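Local coordinates for protein B-agarase (Agarivorans gilvus, PDB 5Z6P) that probably hydrolyses beta-galactosidic linkages of agarose as a beta-agarase of glycoside hydrolase family 50, at residues P368-N371 with H377-Y380; R404-D409 with M414-D419; G379-L384 with A388-E393; S155-N160 with E358-M363. One frame throughout, in Å; residues are numbered along the deposited sequence.

Contact 1 (P368-N371 with H377-Y380)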
loop_
_atom_site.group_PDB
_atom_site.type_symbol
_atom_site.label_atom_id
_atom_site.label_comp_id
_atom_site.label_asym_id
_atom_site.label_seq_id
_atom_site.Cartn_x
_atom_site.Cartn_y
_atom_site.Cartn_z
ATOM N N PRO A 368 -19.517 3.222 -24.064
ATOM C CA PRO A 368 -19.654 3.349 -25.517
ATOM C C PRO A 368 -20.433 2.202 -26.164
ATOM O O PRO A 368 -20.346 1.061 -25.712
ATOM C CB PRO A 368 -18.207 3.345 -26.008
ATOM C CG PRO A 368 -17.455 2.569 -24.948
ATOM C CD PRO A 368 -18.125 2.960 -23.654
ATOM N N ASP A 369 -21.201 2.538 -27.197
ATOM C CA ASP A 369 -21.719 1.545 -28.126
ATOM C C ASP A 369 -20.560 0.730 -28.664
ATOM O O ASP A 369 -19.455 1.237 -28.792
ATOM C CB ASP A 369 -22.476 2.205 -29.283
ATOM C CG ASP A 369 -23.724 2.925 -28.828
ATOM O OD1 ASP A 369 -24.216 2.633 -27.715
ATOM O OD2 ASP A 369 -24.221 3.779 -29.592
ATOM N N TYR A 370 -20.805 -0.526 -28.994
ATOM C CA TYR A 370 -19.709 -1.391 -29.399
ATOM C C TYR A 370 -19.157 -1.021 -30.769
ATOM O O TYR A 370 -18.095 -1.500 -31.150
ATOM C CB TYR A 370 -20.154 -2.852 -29.364
ATOM C CG TYR A 370 -20.432 -3.352 -27.956
ATOM C CD1 TYR A 370 -19.395 -3.561 -27.058
ATOM C CD2 TYR A 370 -21.726 -3.618 -27.528
ATOM C CE1 TYR A 370 -19.640 -4.010 -25.781
ATOM C CE2 TYR A 370 -21.978 -4.076 -26.240
ATOM C CZ TYR A 370 -20.928 -4.269 -25.373
ATOM O OH TYR A 370 -21.157 -4.718 -24.089
ATOM N N ASN A 371 -19.872 -0.164 -31.501
ATOM C CA ASN A 371 -19.365 0.371 -32.769
ATOM C C ASN A 371 -18.708 1.749 -32.614
ATOM O O ASN A 371 -18.220 2.328 -33.582
ATOM C CB ASN A 371 -20.485 0.435 -33.826
ATOM C CG ASN A 371 -21.731 1.177 -33.347
ATOM O OD1 ASN A 371 -21.653 2.164 -32.619
ATOM N ND2 ASN A 371 -22.897 0.687 -33.762
ATOM N N HIS A 377 -11.576 0.491 -25.765
ATOM C CA HIS A 377 -11.047 0.420 -24.417
ATOM C C HIS A 377 -11.841 -0.512 -23.526
ATOM O O HIS A 377 -11.612 -0.553 -22.324
ATOM C CB HIS A 377 -10.975 1.831 -23.828
ATOM C CG HIS A 377 -10.350 2.809 -24.768
ATOM N ND1 HIS A 377 -9.031 2.727 -25.148
ATOM C CD2 HIS A 377 -10.886 3.823 -25.481
ATOM C CE1 HIS A 377 -8.769 3.676 -26.023
ATOM N NE2 HIS A 377 -9.880 4.356 -26.241
ATOM N N TYR A 378 -12.767 -1.265 -24.113
ATOM C CA TYR A 378 -13.339 -2.403 -23.414
ATOM C C TYR A 378 -12.246 -3.462 -23.223
ATOM O O TYR A 378 -11.315 -3.552 -24.003
ATOM C CB TYR A 378 -14.533 -3.006 -24.175
ATOM C CG TYR A 378 -15.830 -2.246 -24.019
ATOM C CD1 TYR A 378 -16.427 -2.122 -22.779
ATOM C CD2 TYR A 378 -16.471 -1.673 -25.120
ATOM C CE1 TYR A 378 -17.607 -1.443 -22.622
ATOM C CE2 TYR A 378 -17.659 -0.985 -24.971
ATOM C CZ TYR A 378 -18.222 -0.875 -23.717
ATOM O OH TYR A 378 -19.401 -0.207 -23.535
ATOM N N GLY A 379 -12.367 -4.244 -22.164
ATOM C CA GLY A 379 -11.493 -5.376 -21.928
ATOM C C GLY A 379 -12.324 -6.457 -21.272
ATOM O O GLY A 379 -13.540 -6.306 -21.139
ATOM N N TYR A 380 -11.673 -7.533 -20.848
ATOM C CA TYR A 380 -12.370 -8.659 -20.251
ATOM C C TYR A 380 -11.505 -9.352 -19.205
ATOM O O TYR A 380 -10.331 -9.630 -19.430
ATOM C CB TYR A 380 -12.793 -9.653 -21.339
ATOM C CG TYR A 380 -13.410 -10.932 -20.828
ATOM C CD1 TYR A 380 -14.697 -10.947 -20.305
ATOM C CD2 TYR A 380 -12.713 -12.130 -20.879
ATOM C CE1 TYR A 380 -15.269 -12.122 -19.845
ATOM C CE2 TYR A 380 -13.281 -13.309 -20.421
ATOM C CZ TYR A 380 -14.562 -13.294 -19.906
ATOM O OH TYR A 380 -15.135 -14.450 -19.440
#
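Tyr378 reaches from the start of its strand into the 368-371 loop, where its hydroxyl donates a hydrogen bond to the backbone carbonyl of Pro368. The OH to O distance is 2.7 Å, and the donor lies in the carbonyl plane at a C=O...OH angle of 139°, on a lone pair of the oxygen. The same oxygen sits at the edge of the Tyr378 ring, in its plane. This is the close-packed part of the contact. The pyrrolidine ring of Pro368 comes from the opposite direction, with CG 3.6 Å from Tyr378 CE2 and CD 3.4 Å from Tyr378 OH, so the phenol end meets a carbonyl and two ring carbons of one buried residue.

The other part is looser. Tyr370, an exposed residue, lays its CE1 over one face of the Tyr378 ring, 3.7 Å from Tyr378 CE2 and displaced toward the rim. The two ring planes are inclined at 36° with centroids 5.1 Å apart, an oblique pairing with limited overlap. With CG anti to its carbonyl carbon (chi1 -67°), Tyr370 swings back over Tyr378, while its hydroxyl passes beyond the contact to bond Glu393 OE2.

The Tyr378 hydroxyl bond and the packing of Pro368 and Tyr370 fasten the loop after helix 353-361 to the beginning of strand 378-384. Tyr395 meets Tyr378 edge-to-face and also touches Pro368. Gly379 bonds Thr394, pairing this strand with strand 388-395; His377 with Ser396 continues the bonding just beyond their ends, and the His377 side chain packs onto helix 397-406.

Contact 2 (R404-D409 with M414-D419)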
loop_
_atom_site.group_PDB
_atom_site.type_symbol
_atom_site.label_atom_id
_atom_site.label_comp_id
_atom_site.label_asym_id
_atom_site.label_seq_id
_atom_site.Cartn_x
_atom_site.Cartn_y
_atom_site.Cartn_z
ATOM N N ARG A 404 -9.618 10.808 -26.322
ATOM C CA ARG A 404 -10.318 12.088 -26.366
ATOM C C ARG A 404 -9.346 13.257 -26.414
ATOM O O ARG A 404 -9.534 14.198 -27.179
ATOM C CB ARG A 404 -11.237 12.248 -25.154
ATOM C CG ARG A 404 -12.481 11.363 -25.183
ATOM C CD ARG A 404 -13.260 11.535 -23.906
ATOM N NE ARG A 404 -14.592 10.972 -23.998
ATOM C CZ ARG A 404 -15.134 10.182 -23.079
ATOM N NH1 ARG A 404 -14.445 9.842 -21.997
ATOM N NH2 ARG A 404 -16.365 9.719 -23.246
ATOM N N LYS A 405 -8.296 13.180 -25.604
ATOM C CA LYS A 405 -7.341 14.281 -25.485
ATOM C C LYS A 405 -6.397 14.417 -26.670
ATOM O O LYS A 405 -6.090 15.523 -27.101
ATOM C CB LYS A 405 -6.502 14.127 -24.215
ATOM C CG LYS A 405 -7.229 14.475 -22.932
ATOM C CD LYS A 405 -6.317 14.349 -21.724
ATOM C CE LYS A 405 -4.986 15.045 -21.957
ATOM N NZ LYS A 405 -4.324 15.365 -20.659
ATOM N N TYR A 406 -5.931 13.282 -27.178
ATOM C CA TYR A 406 -4.788 13.265 -28.075
ATOM C C TYR A 406 -5.023 12.565 -29.415
ATOM O O TYR A 406 -4.141 12.561 -30.267
ATOM C CB TYR A 406 -3.600 12.558 -27.410
ATOM C CG TYR A 406 -3.019 13.179 -26.165
ATOM C CD1 TYR A 406 -2.810 14.551 -26.053
ATOM C CD2 TYR A 406 -2.644 12.373 -25.102
ATOM C CE1 TYR A 406 -2.270 15.091 -24.911
ATOM C CE2 TYR A 406 -2.101 12.903 -23.964
ATOM C CZ TYR A 406 -1.914 14.252 -23.866
ATOM O OH TYR A 406 -1.373 14.734 -22.712
ATOM N N GLY A 407 -6.175 11.933 -29.588
ATOM C CA GLY A 407 -6.342 11.017 -30.705
ATOM C C GLY A 407 -7.160 11.521 -31.876
ATOM O O GLY A 407 -7.610 10.732 -32.703
ATOM N N ALA A 408 -7.362 12.830 -31.948
ATOM C CA ALA A 408 -8.088 13.417 -33.066
ATOM C C ALA A 408 -7.404 13.080 -34.393
ATOM O O ALA A 408 -6.178 13.134 -34.495
ATOM C CB ALA A 408 -8.198 14.912 -32.890
ATOM N N ASP A 409 -8.206 12.718 -35.391
ATOM C CA ASP A 409 -7.718 12.395 -36.735
ATOM C C ASP A 409 -6.827 11.161 -36.755
ATOM O O ASP A 409 -5.891 11.076 -37.546
ATOM C CB ASP A 409 -6.963 13.585 -37.339
ATOM C CG ASP A 409 -7.708 14.891 -37.175
ATOM O OD1 ASP A 409 -8.946 14.892 -37.357
ATOM O OD2 ASP A 409 -7.061 15.916 -36.861
ATOM N N MET A 414 -1.418 7.041 -27.676
ATOM C CA MET A 414 -0.565 6.368 -26.705
ATOM C C MET A 414 0.848 6.920 -26.767
ATOM O O MET A 414 1.474 7.130 -25.737
ATOM C CB MET A 414 -0.574 4.865 -26.918
ATOM C CG MET A 414 -1.885 4.222 -26.503
ATOM S SD MET A 414 -2.453 4.679 -24.849
ATOM C CE MET A 414 -1.042 4.160 -23.856
ATOM N N ALA A 415 1.322 7.192 -27.976
ATOM C CA ALA A 415 2.651 7.750 -28.168
ATOM C C ALA A 415 2.711 9.160 -27.599
ATOM O O ALA A 415 3.718 9.580 -27.060
ATOM C CB ALA A 415 3.025 7.759 -29.635
ATOM N N LYS A 416 1.622 9.899 -27.722
ATOM C CA LYS A 416 1.622 11.250 -27.196
ATOM C C LYS A 416 1.612 11.185 -25.676
ATOM O O LYS A 416 2.322 11.927 -25.012
ATOM C CB LYS A 416 0.426 12.041 -27.727
ATOM C CG LYS A 416 0.379 13.485 -27.278
ATOM C CD LYS A 416 1.538 14.301 -27.831
ATOM C CE LYS A 416 1.278 15.798 -27.638
ATOM N NZ LYS A 416 2.388 16.628 -28.168
ATOM N N TRP A 417 0.800 10.288 -25.134
ATOM C CA TRP A 417 0.738 10.090 -23.694
ATOM C C TRP A 417 2.121 9.771 -23.103
ATOM O O TRP A 417 2.501 10.317 -22.079
ATOM C CB TRP A 417 -0.262 8.980 -23.347
ATOM C CG TRP A 417 -0.264 8.614 -21.893
ATOM C CD1 TRP A 417 -0.801 9.329 -20.864
ATOM C CD2 TRP A 417 0.294 7.439 -21.310
ATOM N NE1 TRP A 417 -0.611 8.674 -19.678
ATOM C CE2 TRP A 417 0.057 7.502 -19.922
ATOM C CE3 TRP A 417 0.960 6.327 -21.826
ATOM C CZ2 TRP A 417 0.475 6.510 -19.040
ATOM C CZ3 TRP A 417 1.385 5.338 -20.948
ATOM C CH2 TRP A 417 1.142 5.442 -19.570
ATOM N N ARG A 418 2.870 8.895 -23.765
ATOM C CA ARG A 418 4.225 8.579 -23.341
ATOM C C ARG A 418 5.119 9.811 -23.327
ATOM O O ARG A 418 5.842 10.031 -22.362
ATOM C CB ARG A 418 4.845 7.505 -24.241
ATOM C CG ARG A 418 4.349 6.109 -23.961
ATOM C CD ARG A 418 4.977 5.082 -24.896
ATOM N NE ARG A 418 3.953 4.116 -25.253
ATOM C CZ ARG A 418 3.419 4.006 -26.458
ATOM N NH1 ARG A 418 3.850 4.766 -27.449
ATOM N NH2 ARG A 418 2.474 3.118 -26.668
ATOM N N ASP A 419 5.082 10.596 -24.401
ATOM C CA ASP A 419 5.889 11.807 -24.478
ATOM C C ASP A 419 5.528 12.812 -23.387
ATOM O O ASP A 419 6.404 13.345 -22.710
ATOM C CB ASP A 419 5.754 12.470 -25.853
ATOM C CG ASP A 419 6.534 11.742 -26.933
ATOM O OD1 ASP A 419 7.371 10.882 -26.596
ATOM O OD2 ASP A 419 6.307 12.034 -28.124
#
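Lys416 and Tyr406 make the main touch between the two helices, and it is made by the lysine's aliphatic chain. Along 414-419, the contact begins at Lys416, whose CG stands over one face of the Tyr406 ring, 3.6 Å from the centroid and 16° off the ring normal, a CH-pi contact. CB lies farther back, 4.0 Å from Tyr406 CG. CG is anti to the backbone N (chi1 -177°), which sets it above the ring, and a bend at chi2 then carries the ammonium end away from the segment 404-409. Trp417 follows with its backbone: its CA is 4.0 Å from Tyr406 CE2, whereas the indole leads away to pack on Leu402 and to bond Tyr398 OH through NE1. Arg418 N and Asp419 N bond back to the carbonyls of Met414 and Ala415, keeping this turn helical.

The opposite face of the Tyr406 ring is covered by Lys405 CB, 4.0 Å above its plane. No hydrogen bond crosses between the segments, so the tyrosine, held between the aliphatic parts of two lysines, joins the helix ends through dispersion and CH-pi attraction.

Contact 3 (G379-L384 with A388-E393)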
loop_
_atom_site.group_PDB
_atom_site.type_symbol
_atom_site.label_atom_id
_atom_site.label_comp_id
_atom_site.label_asym_id
_atom_site.label_seq_id
_atom_site.Cartn_x
_atom_site.Cartn_y
_atom_site.Cartn_z
ATOM N N GLY A 379 -12.367 -4.244 -22.164
ATOM C CA GLY A 379 -11.493 -5.376 -21.928
ATOM C C GLY A 379 -12.324 -6.457 -21.272
ATOM O O GLY A 379 -13.540 -6.306 -21.139
ATOM N N TYR A 380 -11.673 -7.533 -20.848
ATOM C CA TYR A 380 -12.370 -8.659 -20.251
ATOM C C TYR A 380 -11.505 -9.352 -19.205
ATOM O O TYR A 380 -10.331 -9.630 -19.430
ATOM C CB TYR A 380 -12.793 -9.653 -21.339
ATOM C CG TYR A 380 -13.410 -10.932 -20.828
ATOM C CD1 TYR A 380 -14.697 -10.947 -20.305
ATOM C CD2 TYR A 380 -12.713 -12.130 -20.879
ATOM C CE1 TYR A 380 -15.269 -12.122 -19.845
ATOM C CE2 TYR A 380 -13.281 -13.309 -20.421
ATOM C CZ TYR A 380 -14.562 -13.294 -19.906
ATOM O OH TYR A 380 -15.135 -14.450 -19.440
ATOM N N MET A 381 -12.072 -9.628 -18.065
ATOM C CA MET A 381 -11.382 -10.287 -16.976
ATOM C C MET A 381 -12.010 -11.636 -16.747
ATOM O O MET A 381 -13.186 -11.754 -16.778
ATOM C CB MET A 381 -11.400 -9.413 -15.693
ATOM C CG MET A 381 -11.923 -10.051 -14.397
ATOM S SD MET A 381 -11.822 -9.220 -12.796
ATOM C CE MET A 381 -13.289 -9.849 -12.059
ATOM N N ARG A 382 -11.191 -12.634 -16.523
ATOM C CA ARG A 382 -11.644 -13.967 -16.210
ATOM C C ARG A 382 -10.556 -14.609 -15.414
ATOM O O ARG A 382 -9.516 -14.938 -15.908
ATOM C CB ARG A 382 -12.019 -14.825 -17.402
ATOM C CG ARG A 382 -12.674 -16.121 -17.006
ATOM C CD ARG A 382 -13.291 -16.852 -18.171
ATOM N NE ARG A 382 -13.595 -18.222 -17.911
ATOM C CZ ARG A 382 -14.791 -18.673 -17.685
ATOM N NH1 ARG A 382 -14.985 -19.924 -17.466
ATOM N NH2 ARG A 382 -15.800 -17.873 -17.677
ATOM N N GLU A 383 -10.858 -14.766 -14.153
ATOM C CA GLU A 383 -9.964 -15.310 -13.182
ATOM C C GLU A 383 -10.486 -16.525 -12.464
ATOM O O GLU A 383 -11.615 -16.603 -12.084
ATOM C CB GLU A 383 -9.755 -14.255 -12.152
ATOM C CG GLU A 383 -8.335 -14.063 -11.803
ATOM C CD GLU A 383 -7.827 -12.758 -12.279
ATOM O OE1 GLU A 383 -8.372 -11.773 -11.786
ATOM O OE2 GLU A 383 -6.908 -12.723 -13.114
ATOM N N LEU A 384 -9.613 -17.471 -12.284
ATOM C CA LEU A 384 -9.940 -18.660 -11.572
ATOM C C LEU A 384 -9.263 -18.621 -10.223
ATOM O O LEU A 384 -8.113 -18.286 -10.093
ATOM C CB LEU A 384 -9.335 -19.839 -12.267
ATOM C CG LEU A 384 -10.118 -20.839 -13.046
ATOM C CD1 LEU A 384 -11.400 -20.208 -13.474
ATOM C CD2 LEU A 384 -9.217 -21.139 -14.231
ATOM N N ALA A 388 -13.504 -21.488 -8.079
ATOM C CA ALA A 388 -14.421 -20.452 -8.392
ATOM C C ALA A 388 -13.901 -19.582 -9.537
ATOM O O ALA A 388 -12.753 -19.209 -9.567
ATOM C CB ALA A 388 -14.679 -19.615 -7.175
ATOM N N VAL A 389 -14.786 -19.251 -10.460
ATOM C CA VAL A 389 -14.467 -18.399 -11.585
ATOM C C VAL A 389 -15.103 -17.040 -11.411
ATOM O O VAL A 389 -16.260 -16.951 -11.130
ATOM C CB VAL A 389 -14.992 -19.019 -12.892
ATOM C CG1 VAL A 389 -16.483 -19.064 -12.865
ATOM C CG2 VAL A 389 -14.573 -18.197 -14.089
ATOM N N GLU A 390 -14.337 -16.000 -11.599
ATOM C CA GLU A 390 -14.824 -14.648 -11.520
ATOM C C GLU A 390 -14.459 -13.894 -12.813
ATOM O O GLU A 390 -13.337 -13.901 -13.224
ATOM C CB GLU A 390 -14.248 -13.960 -10.321
ATOM C CG GLU A 390 -15.025 -12.754 -9.870
ATOM C CD GLU A 390 -14.207 -11.813 -9.043
ATOM O OE1 GLU A 390 -14.725 -10.762 -8.666
ATOM O OE2 GLU A 390 -13.047 -12.120 -8.771
ATOM N N GLN A 391 -15.424 -13.247 -13.436
ATOM C CA GLN A 391 -15.218 -12.590 -14.700
ATOM C C GLN A 391 -16.072 -11.394 -14.986
ATOM O O GLN A 391 -17.019 -11.138 -14.293
ATOM C CB GLN A 391 -15.496 -13.602 -15.828
ATOM C CG GLN A 391 -16.958 -13.933 -16.032
ATOM C CD GLN A 391 -17.328 -14.581 -17.364
ATOM O OE1 GLN A 391 -16.500 -14.935 -18.173
ATOM N NE2 GLN A 391 -18.580 -14.712 -17.581
ATOM N N GLY A 392 -15.725 -10.685 -16.041
ATOM C CA GLY A 392 -16.545 -9.582 -16.480
ATOM C C GLY A 392 -15.912 -8.697 -17.521
ATOM O O GLY A 392 -14.705 -8.641 -17.678
ATOM N N GLU A 393 -16.759 -7.987 -18.238
ATOM C CA GLU A 393 -16.311 -6.923 -19.113
ATOM C C GLU A 393 -15.692 -5.815 -18.273
ATOM O O GLU A 393 -16.150 -5.553 -17.173
ATOM C CB GLU A 393 -17.485 -6.392 -19.929
ATOM C CG GLU A 393 -17.159 -5.224 -20.812
ATOM C CD GLU A 393 -18.390 -4.639 -21.474
ATOM O OE1 GLU A 393 -18.993 -3.715 -20.904
ATOM O OE2 GLU A 393 -18.750 -5.105 -22.571
#
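Met381 and Gly392 form a hydrogen-bonded pair of antiparallel strands, with Met381 N donating to Gly392 O at 2.8 Å and Gly392 N returning a bond to Met381 O at 2.9 Å. Two residues farther along, Glu383 and Glu390 repeat the exchange: each amide reaches the other's carbonyl at 2.8 Å, N to O, with nearly straight N-H...O angles of 175° and 173°. All four amides and all four carbonyls of these pairs are thus satisfied across the strands. CA-H groups of the non-hydrogen-bonded residues add weak contacts to neighbouring carbonyls, such as Arg382 CA to Glu390 O at 3.4 Å.

On the face carrying Tyr380, Arg382 and Leu384, the Arg382 chain runs beside Gln391 in the same direction. Its NH2 lies 3.1 Å from Gln391 OE1, a bond whose detail is doubtful because that oxygen is modelled too close to Tyr380 OH. Val389 CG2 sits over the guanidinium centre, 3.6 Å from Arg382 CZ, and also meets Leu384 CD1. On the other face, the Met381 methyl CE packs at 3.7 Å against Glu390 CD.

The acidic ends find partners beyond the pair: Glu390 OE1 bonds Tyr321 OH, and Glu393 OE1 bonds Thr317 OG1. Strand 388-395 also bonds strand 315-325 through its other backbone edge, Gln391 with Asp322 for example. The axes of 379-384 and 388-393 approach to 4.5 Å at 177°; the strands form a beta hairpin closed by a three-residue connection, and strand 388-395 is the middle strand of a three-stranded antiparallel sheet.

Contact 4 (S155-N160 with E358-M363)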
loop_
_atom_site.group_PDB
_atom_site.type_symbol
_atom_site.label_atom_id
_atom_site.label_comp_id
_atom_site.label_asym_id
_atom_site.label_seq_id
_atom_site.Cartn_x
_atom_site.Cartn_y
_atom_site.Cartn_z
ATOM N N SER A 155 -15.376 -3.933 -0.899
ATOM C CA SER A 155 -15.676 -5.302 -1.282
ATOM C C SER A 155 -15.862 -5.469 -2.785
ATOM O O SER A 155 -16.348 -6.495 -3.234
ATOM C CB SER A 155 -16.936 -5.788 -0.566
ATOM O OG SER A 155 -16.766 -5.755 0.833
ATOM N N GLY A 156 -15.466 -4.470 -3.562
ATOM C CA GLY A 156 -15.648 -4.538 -4.997
ATOM C C GLY A 156 -17.128 -4.529 -5.318
ATOM O O GLY A 156 -17.866 -3.712 -4.791
ATOM N N LEU A 157 -17.572 -5.455 -6.158
ATOM C CA LEU A 157 -18.971 -5.458 -6.563
ATOM C C LEU A 157 -19.916 -5.981 -5.487
ATOM O O LEU A 157 -21.135 -5.908 -5.638
ATOM C CB LEU A 157 -19.147 -6.265 -7.843
ATOM C CG LEU A 157 -18.893 -5.410 -9.080
ATOM C CD1 LEU A 157 -17.438 -5.576 -9.498
ATOM C CD2 LEU A 157 -19.846 -5.777 -10.192
ATOM N N ARG A 158 -19.372 -6.495 -4.394
ATOM C CA ARG A 158 -20.223 -6.913 -3.283
ATOM C C ARG A 158 -20.248 -5.863 -2.159
ATOM O O ARG A 158 -20.678 -6.142 -1.054
ATOM C CB ARG A 158 -19.772 -8.269 -2.742
ATOM C CG ARG A 158 -20.029 -9.415 -3.702
ATOM C CD ARG A 158 -19.989 -10.751 -2.990
ATOM N NE ARG A 158 -20.842 -10.747 -1.806
ATOM C CZ ARG A 158 -21.182 -11.835 -1.123
ATOM N NH1 ARG A 158 -20.740 -13.026 -1.508
ATOM N NH2 ARG A 158 -21.962 -11.732 -0.057
ATOM N N SER A 159 -19.785 -4.657 -2.452
ATOM C CA SER A 159 -19.920 -3.562 -1.511
ATOM C C SER A 159 -21.395 -3.232 -1.276
ATOM O O SER A 159 -22.238 -3.420 -2.151
ATOM C CB SER A 159 -19.180 -2.323 -2.014
ATOM O OG SER A 159 -17.792 -2.555 -2.116
ATOM N N ASN A 160 -21.704 -2.757 -0.079
ATOM C CA ASN A 160 -22.995 -2.152 0.180
ATOM C C ASN A 160 -22.727 -0.708 0.562
ATOM O O ASN A 160 -22.273 -0.440 1.658
ATOM C CB ASN A 160 -23.758 -2.873 1.296
ATOM C CG ASN A 160 -23.526 -4.372 1.300
ATOM O OD1 ASN A 160 -24.137 -5.115 0.530
ATOM N ND2 ASN A 160 -22.663 -4.829 2.198
ATOM N N GLU A 358 -26.163 -5.791 -12.180
ATOM C CA GLU A 358 -27.030 -4.730 -12.665
ATOM C C GLU A 358 -26.865 -3.417 -11.882
ATOM O O GLU A 358 -27.008 -2.325 -12.438
ATOM C CB GLU A 358 -28.483 -5.199 -12.623
ATOM C CG GLU A 358 -28.768 -6.355 -13.586
ATOM C CD GLU A 358 -30.177 -6.905 -13.462
ATOM O OE1 GLU A 358 -30.362 -7.914 -12.754
ATOM O OE2 GLU A 358 -31.097 -6.332 -14.080
ATOM N N VAL A 359 -26.566 -3.523 -10.595
ATOM C CA VAL A 359 -26.308 -2.334 -9.793
ATOM C C VAL A 359 -25.071 -1.605 -10.312
ATOM O O VAL A 359 -25.067 -0.386 -10.446
ATOM C CB VAL A 359 -26.117 -2.689 -8.311
ATOM C CG1 VAL A 359 -25.689 -1.467 -7.522
ATOM C CG2 VAL A 359 -27.394 -3.255 -7.753
ATOM N N ARG A 360 -24.024 -2.363 -10.627
ATOM C CA ARG A 360 -22.784 -1.760 -11.113
ATOM C C ARG A 360 -22.972 -1.084 -12.463
ATOM O O ARG A 360 -22.575 0.060 -12.633
ATOM C CB ARG A 360 -21.664 -2.796 -11.209
ATOM C CG ARG A 360 -20.432 -2.283 -11.964
ATOM C CD ARG A 360 -19.812 -1.056 -11.283
ATOM N NE ARG A 360 -19.316 -1.379 -9.955
ATOM C CZ ARG A 360 -18.090 -1.830 -9.703
ATOM N NH1 ARG A 360 -17.218 -2.001 -10.690
ATOM N NH2 ARG A 360 -17.733 -2.104 -8.454
ATOM N N ARG A 361 -23.576 -1.785 -13.416
ATOM C CA ARG A 361 -23.808 -1.218 -14.741
ATOM C C ARG A 361 -24.640 0.068 -14.679
ATOM O O ARG A 361 -24.381 1.019 -15.417
ATOM C CB ARG A 361 -24.482 -2.255 -15.658
ATOM C CG ARG A 361 -24.842 -1.752 -17.051
ATOM C CD ARG A 361 -23.664 -1.098 -17.745
ATOM N NE ARG A 361 -23.977 -0.600 -19.087
ATOM C CZ ARG A 361 -24.414 0.626 -19.359
ATOM N NH1 ARG A 361 -24.616 1.506 -18.389
ATOM N NH2 ARG A 361 -24.644 0.983 -20.611
ATOM N N ALA A 362 -25.619 0.109 -13.788
ATOM C CA ALA A 362 -26.456 1.303 -13.659
ATOM C C ALA A 362 -25.700 2.497 -13.046
ATOM O O ALA A 362 -26.198 3.624 -13.047
ATOM C CB ALA A 362 -27.685 0.993 -12.846
ATOM N N MET A 363 -24.492 2.267 -12.535
ATOM C CA MET A 363 -23.704 3.392 -12.012
ATOM C C MET A 363 -23.177 4.273 -13.138
ATOM O O MET A 363 -22.908 5.458 -12.936
ATOM C CB MET A 363 -22.529 2.900 -11.160
ATOM C CG MET A 363 -22.892 2.319 -9.807
ATOM S SD MET A 363 -21.431 1.676 -8.934
ATOM C CE MET A 363 -20.617 3.192 -8.471
#
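Leu157 lies across the flat end of Arg360, its CG 3.6 Å above the guanidinium plane and offset toward the rim. The branches divide the work: CD1 approaches the nitrogens, 3.6 Å from Arg360 NH2, while CD2 meets the aliphatic root of the chain, 3.6 Å from Arg360 CB. The two side chains cross at about a right angle. Gly156 O lies near the guanidinium plane at the edge, but at 4.0 Å from Arg360 NH2 it makes no hydrogen bond.

Arg360 is brought into this position by its folded chain. CG is anti to the backbone N (chi1 169°), and successive bends at chi2 and chi3 curl the head round so that Leu157 can touch both CB and the guanidinium. A hydrogen bond from Arg360 NH1 to Ile316 O, outside the two segments, holds the head against strand 315-325; Leu157 also packs on Ile316 and Tyr321 of that strand. On the loop side, Gly156 O accepts from both Ser159 N, at 3.2 Å, and Ser159 OG, at 2.9 Å, from the same face of its plane. Ser159 OG in turn accepts from Ser155 N, so the serine braces the turn that carries Leu157.

A loop in the carbohydrate-binding-module-like region thus meets helix 353-361 mainly by apolar cover over a buried arginine. The charge is anchored by a strand carbonyl, and the leucine probably shields part of it from water.

Contacts 1 and 3 are directly joined: they share Gly379 and Tyr380 on strand 378-384, and Tyr370 OH of contact 1 lies 2.9 Å from Glu393 OE2 of contact 3, a probable hydrogen bond, although their centres are 16 Å apart. Contact 4 stands beside this hairpin region, its centre about 15 Å from that of contact 3 and nearest atoms about 6 Å apart; strand 315-325 touches both. Contact 2 is remote from contacts 3 and 4, about 29 and 31 Å between centres, and about 19 Å from contact 1, with helix 397-406 following strand 388-395.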